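Local coordinates for protein Cbm77-rfpl (Ruminococcus flavefaciens, PDB 5FU5) that probably binds plant cell-wall glycans, pectin being the likely ligand, as a family 77 carbohydrate-binding module linked to the cellulosome, at residues 10-15 against 106-111; 30-35 against 43-48. All blocks are in the same frame, centred on the assembly; numbering follows the deposited sequence.

Contact 1: 10-15 against 106-111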
loop_
_atom_site.group_PDB
_atom_site.type_symbol
_atom_site.label_atom_id
_atom_site.label_comp_id
_atom_site.label_asym_id
_atom_site.label_seq_id
_atom_site.Cartn_x
_atom_site.Cartn_y
_atom_site.Cartn_z
ATOM N N HIS A 10 6.966 1.908 -2.392
ATOM C CA HIS A 10 6.556 3.289 -2.491
ATOM C C HIS A 10 6.415 3.894 -1.119
ATOM O O HIS A 10 5.588 3.443 -0.317
ATOM C CB HIS A 10 5.259 3.474 -3.254
ATOM C CG HIS A 10 4.964 4.912 -3.512
ATOM N ND1 HIS A 10 5.693 5.664 -4.418
ATOM C CD2 HIS A 10 4.123 5.767 -2.900
ATOM C CE1 HIS A 10 5.285 6.915 -4.353
ATOM N NE2 HIS A 10 4.343 7.012 -3.443
ATOM N N ASP A 11 7.204 4.965 -0.879
ATOM C CA ASP A 11 7.213 5.706 0.352
ATOM C C ASP A 11 6.495 7.019 0.058
ATOM O O ASP A 11 6.977 7.861 -0.774
ATOM C CB ASP A 11 8.687 5.909 0.769
ATOM C CG ASP A 11 8.890 6.782 1.957
ATOM O OD1 ASP A 11 8.015 7.565 2.334
ATOM O OD2 ASP A 11 10.043 6.731 2.513
ATOM N N PHE A 12 5.302 7.206 0.646
ATOM C CA PHE A 12 4.531 8.406 0.389
ATOM C C PHE A 12 5.107 9.710 0.930
ATOM O O PHE A 12 4.736 10.777 0.454
ATOM C CB PHE A 12 3.060 8.229 0.879
ATOM C CG PHE A 12 2.255 7.294 0.018
ATOM C CD1 PHE A 12 1.606 7.716 -1.144
ATOM C CD2 PHE A 12 2.169 5.955 0.369
ATOM C CE1 PHE A 12 0.886 6.798 -1.908
ATOM C CE2 PHE A 12 1.458 5.080 -0.397
ATOM C CZ PHE A 12 0.823 5.492 -1.538
ATOM N N THR A 13 5.968 9.615 1.936
ATOM C CA THR A 13 6.683 10.793 2.446
ATOM C C THR A 13 7.777 11.235 1.475
ATOM O O THR A 13 7.824 12.384 1.110
ATOM C CB THR A 13 7.249 10.542 3.862
ATOM O OG1 THR A 13 6.183 10.171 4.773
ATOM C CG2 THR A 13 7.904 11.781 4.379
ATOM N N ALA A 14 8.609 10.302 1.025
ATOM C CA ALA A 14 9.721 10.654 0.139
ATOM C C ALA A 14 9.272 11.034 -1.259
ATOM O O ALA A 14 9.873 11.911 -1.866
ATOM C CB ALA A 14 10.710 9.522 0.053
ATOM N N ASN A 15 8.211 10.370 -1.753
ATOM C CA ASN A 15 7.884 10.414 -3.171
ATOM C C ASN A 15 6.440 10.774 -3.489
ATOM O O ASN A 15 6.034 10.752 -4.646
ATOM C CB ASN A 15 8.280 9.116 -3.880
ATOM C CG ASN A 15 9.794 8.885 -3.889
ATOM O OD1 ASN A 15 10.302 7.943 -3.290
ATOM N ND2 ASN A 15 10.509 9.781 -4.533
ATOM N N CYS A 106 -9.093 5.510 6.699
ATOM C CA CYS A 106 -7.721 5.326 7.224
ATOM C C CYS A 106 -6.726 5.965 6.244
ATOM O O CYS A 106 -7.116 6.572 5.233
ATOM C CB CYS A 106 -7.361 3.855 7.447
ATOM S SG CYS A 106 -7.551 2.844 5.971
ATOM N N ASN A 107 -5.449 5.845 6.591
ATOM C CA ASN A 107 -4.406 6.677 5.952
ATOM C C ASN A 107 -3.131 5.854 5.720
ATOM O O ASN A 107 -2.579 5.283 6.641
ATOM C CB ASN A 107 -4.153 7.910 6.836
ATOM C CG ASN A 107 -5.383 8.787 6.905
ATOM O OD1 ASN A 107 -5.755 9.424 5.916
ATOM N ND2 ASN A 107 -6.080 8.733 8.022
ATOM N N LEU A 108 -2.745 5.778 4.440
ATOM C CA LEU A 108 -1.721 4.882 3.931
ATOM C C LEU A 108 -0.334 5.576 3.841
ATOM O O LEU A 108 -0.218 6.614 3.182
ATOM C CB LEU A 108 -2.141 4.365 2.562
ATOM C CG LEU A 108 -1.181 3.396 1.826
ATOM C CD1 LEU A 108 -0.960 2.117 2.629
ATOM C CD2 LEU A 108 -1.640 3.125 0.423
ATOM N N PHE A 109 0.676 4.968 4.457
ATOM C CA PHE A 109 2.026 5.593 4.512
ATOM C C PHE A 109 3.126 4.919 3.706
ATOM O O PHE A 109 4.125 5.561 3.326
ATOM C CB PHE A 109 2.464 5.739 5.969
ATOM C CG PHE A 109 1.685 6.764 6.752
ATOM C CD1 PHE A 109 0.400 6.503 7.220
ATOM C CD2 PHE A 109 2.226 7.988 7.089
ATOM C CE1 PHE A 109 -0.313 7.444 7.913
ATOM C CE2 PHE A 109 1.525 8.907 7.825
ATOM C CZ PHE A 109 0.254 8.653 8.252
ATOM N N TYR A 110 2.994 3.636 3.431
ATOM C CA TYR A 110 4.053 2.857 2.782
ATOM C C TYR A 110 3.439 1.653 2.114
ATOM O O TYR A 110 2.479 1.076 2.647
ATOM C CB TYR A 110 5.095 2.425 3.836
ATOM C CG TYR A 110 6.390 1.809 3.265
ATOM C CD1 TYR A 110 7.399 2.598 2.737
ATOM C CD2 TYR A 110 6.571 0.424 3.286
ATOM C CE1 TYR A 110 8.544 2.004 2.244
ATOM C CE2 TYR A 110 7.688 -0.181 2.781
ATOM C CZ TYR A 110 8.677 0.593 2.286
ATOM O OH TYR A 110 9.784 -0.086 1.800
ATOM N N MET A 111 4.007 1.253 0.996
ATOM C CA MET A 111 3.610 -0.002 0.411
ATOM C C MET A 111 4.736 -0.685 -0.317
ATOM O O MET A 111 5.705 -0.044 -0.763
ATOM C CB MET A 111 2.367 0.163 -0.453
ATOM C CG MET A 111 2.508 1.021 -1.665
ATOM S SD MET A 111 0.969 1.212 -2.606
ATOM C CE MET A 111 1.677 2.503 -3.601
HETATM O O HOH W 1 4.612 8.040 4.381
#

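Contact 2: 30-35 against 43-48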
loop_
_atom_site.group_PDB
_atom_site.type_symbol
_atom_site.label_atom_id
_atom_site.label_comp_id
_atom_site.label_asym_id
_atom_site.label_seq_id
_atom_site.Cartn_x
_atom_site.Cartn_y
_atom_site.Cartn_z
ATOM N N THR A 30 -0.492 15.562 5.636
ATOM C CA THR A 30 0.389 15.488 6.797
ATOM C C THR A 30 -0.358 15.756 8.098
ATOM O O THR A 30 0.267 15.920 9.137
ATOM C CB THR A 30 1.586 16.447 6.651
ATOM O OG1 THR A 30 1.110 17.767 6.433
ATOM C CG2 THR A 30 2.423 16.003 5.493
ATOM N N SER A 31 -1.691 15.624 8.054
ATOM C CA SER A 31 -2.543 15.936 9.197
ATOM C C SER A 31 -3.163 14.698 9.849
ATOM O O SER A 31 -4.083 14.830 10.677
ATOM C CB SER A 31 -3.625 16.906 8.732
ATOM O OG SER A 31 -3.013 18.071 8.200
ATOM N N LYS A 32 -2.665 13.521 9.482
ATOM C CA LYS A 32 -3.266 12.263 9.876
ATOM C C LYS A 32 -2.360 11.424 10.752
ATOM O O LYS A 32 -2.503 10.193 10.838
ATOM C CB LYS A 32 -3.651 11.472 8.616
ATOM C CG LYS A 32 -4.583 12.203 7.652
ATOM C CD LYS A 32 -5.922 12.608 8.270
ATOM C CE LYS A 32 -6.788 13.238 7.186
ATOM N NZ LYS A 32 -8.072 13.612 7.813
ATOM N N GLY A 33 -1.423 12.073 11.438
ATOM C CA GLY A 33 -0.533 11.345 12.329
ATOM C C GLY A 33 0.619 10.727 11.591
ATOM O O GLY A 33 0.966 11.158 10.501
ATOM N N THR A 34 1.239 9.747 12.237
ATOM C CA THR A 34 2.392 9.067 11.724
ATOM C C THR A 34 2.222 7.570 11.659
ATOM O O THR A 34 1.318 7.002 12.286
ATOM C CB THR A 34 3.626 9.377 12.606
ATOM O OG1 THR A 34 3.514 8.842 13.933
ATOM C CG2 THR A 34 3.902 10.872 12.651
ATOM N N ALA A 35 3.103 6.925 10.913
ATOM C CA ALA A 35 3.277 5.475 10.979
ATOM C C ALA A 35 4.731 5.175 11.204
ATOM O O ALA A 35 5.596 5.864 10.657
ATOM C CB ALA A 35 2.789 4.801 9.733
ATOM N N THR A 43 5.379 10.370 7.774
ATOM C CA THR A 43 4.524 11.520 8.144
ATOM C C THR A 43 3.538 12.011 7.102
ATOM O O THR A 43 2.590 12.733 7.462
ATOM C CB THR A 43 5.417 12.734 8.518
ATOM O OG1 THR A 43 6.287 13.028 7.426
ATOM C CG2 THR A 43 6.231 12.392 9.812
ATOM N N GLN A 44 3.761 11.686 5.819
ATOM C CA GLN A 44 2.865 12.105 4.753
ATOM C C GLN A 44 2.202 10.867 4.188
ATOM O O GLN A 44 2.871 9.933 3.745
ATOM C CB GLN A 44 3.585 12.883 3.649
ATOM C CG GLN A 44 2.685 13.273 2.507
ATOM C CD GLN A 44 3.427 14.064 1.471
ATOM O OE1 GLN A 44 4.274 13.513 0.717
ATOM N NE2 GLN A 44 3.124 15.314 1.399
ATOM N N CYS A 45 0.850 10.863 4.207
ATOM C CA CYS A 45 0.087 9.701 3.747
ATOM C C CYS A 45 -0.742 10.010 2.519
ATOM O O CYS A 45 -0.985 11.174 2.196
ATOM C CB CYS A 45 -0.825 9.279 4.883
ATOM S SG CYS A 45 -2.029 10.512 5.425
ATOM N N LEU A 46 -1.217 8.924 1.894
ATOM C CA LEU A 46 -2.319 8.955 0.952
ATOM C C LEU A 46 -3.600 8.709 1.793
ATOM O O LEU A 46 -3.699 7.700 2.494
ATOM C CB LEU A 46 -2.137 7.887 -0.097
ATOM C CG LEU A 46 -3.118 7.919 -1.273
ATOM C CD1 LEU A 46 -2.684 9.022 -2.232
ATOM C CD2 LEU A 46 -3.164 6.560 -1.957
ATOM N N LYS A 47 -4.499 9.674 1.744
ATOM C CA LYS A 47 -5.798 9.531 2.418
ATOM C C LYS A 47 -6.592 8.466 1.664
ATOM O O LYS A 47 -6.620 8.470 0.435
ATOM C CB LYS A 47 -6.539 10.859 2.440
ATOM C CG LYS A 47 -5.815 11.978 3.208
ATOM C CD LYS A 47 -6.606 13.285 3.272
ATOM C CE LYS A 47 -6.705 13.976 1.947
ATOM N NZ LYS A 47 -7.338 15.332 2.011
ATOM N N MET A 48 -7.219 7.536 2.399
ATOM C CA MET A 48 -8.068 6.542 1.727
ATOM C C MET A 48 -9.461 7.117 1.589
ATOM O O MET A 48 -10.237 7.075 2.523
ATOM C CB MET A 48 -8.046 5.202 2.430
ATOM C CG MET A 48 -6.656 4.636 2.601
ATOM S SD MET A 48 -5.905 3.880 1.140
ATOM C CE MET A 48 -6.155 5.000 -0.198
HETATM O O HOH W 2 2.545 14.127 9.848
HETATM O O HOH W 3 -0.193 12.418 8.243
#

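Contact 1: 10-15 against 106-111
F12 keeps its CG anti to the carbonyl carbon (chi1 -72°), which brings CE2 to 3.8 Å from L108 CD2 and CZ against M111 CE. In the conformer given, the extended chain of M111 carries CE to H10 CB and to 3.7 Å from F12 CZ; a second conformer makes these contacts less certain. F109 O sits at the edge of the F12 ring, and H10 CD2 stands over one face, 3.4 Å above the plane. Two backbone bonds make H10 and M111 an antiparallel hydrogen-bonded pair, H10 N donating to M111 O at 2.8 Å (166°) and M111 N to H10 O at 3.0 Å; D11 with Y110 is the non-hydrogen-bonded pair beside it. On the neighbouring strand 62-68, V67 is faced by both F109 and Y110, a classic beta bulge. An alanine at F12 would remove the ring between L108, M111 and H10 and would probably leave a gap among them. At its strand's end D11 N-caps a short, weakly bonded helical turn: A14 N meets D11 OD1 at 3.1 Å, from above the carboxylate plane. Water 1 accepts from T13 OG1 and donates to F109 O, which also takes a weak bond from F12 N.

Contact 2: 30-35 against 43-48
Two ordered waters bridge T30, K32 and G33 to T43, beside direct contacts of T30. Water 3 accepts from K32 N at 3.0 Å and donates to G33 O at 2.8 Å and to T43 O at 2.9 Å, tying the K32 N and G33 O of the loop to the strand. Water 2 lies 2.8 Å from T43 O and also within bonding distance of T30 O, though it has more acceptors around it than protons to give. The CA-H of T30 points at the same carbonyl, T30 CA being 3.6 Å from T43 O. Direct hydrogen bonds between the two segments are absent.

Apolar contacts flank this polar patch. T30 CG2 rests on the CB of Q44, and T34 and T43 meet through their CG2 methyls. K32 lays CB and CG against C45 SG, CB at 3.7 Å; beyond CG the chain bends (chi2 -59°) and leads off to K47. There K32 CE reaches 3.9 Å from K47 CD, and the two side chains cross at about a right angle.

The backbone of 30-35 links strands 23-29 and 35-37, both antiparallel partners of strand 40-47: C45 bonds to S29 and A35 to L42. T30 and T34 stay close to the strand; the backbone departs from it at residues 31-33, where water 3 fills in. G33 has phi 83° and psi -161°, backbone angles that suit glycine, since a side chain would collide with the carbonyl oxygen of K32.

Among the charges, K32 NZ and K47 NZ stay 6.1 Å apart, while K47 NZ has a long, weak ion pair with E49. Lysine aliphatic stems therefore pack while like charges diverge, and between these segments the polar link runs through water at T43 O and would probably be sensitive to its loss.

Overall arrangement
The centres of the two contacts lie about 8 Å apart, on the same side of the chain's centre. Along the sequence contact 2 is nested within contact 1, whose segments are 91 residues apart at their closest ends. Strands 40-47 and 107-116 are neighbours in one antiparallel sheet and join the two: L108 O lies 2.8 Å from L46 N and C106 O 3.0 Å from M48 N, both probable hydrogen bonds. T13 OG1 adds a crossing from the short helix to the backbone N atoms of T43 and Q44. With six of its seven touching residues buried, contact 1 lies inside the module; T13 and the paired strands connect that interior to the surface loop of contact 2.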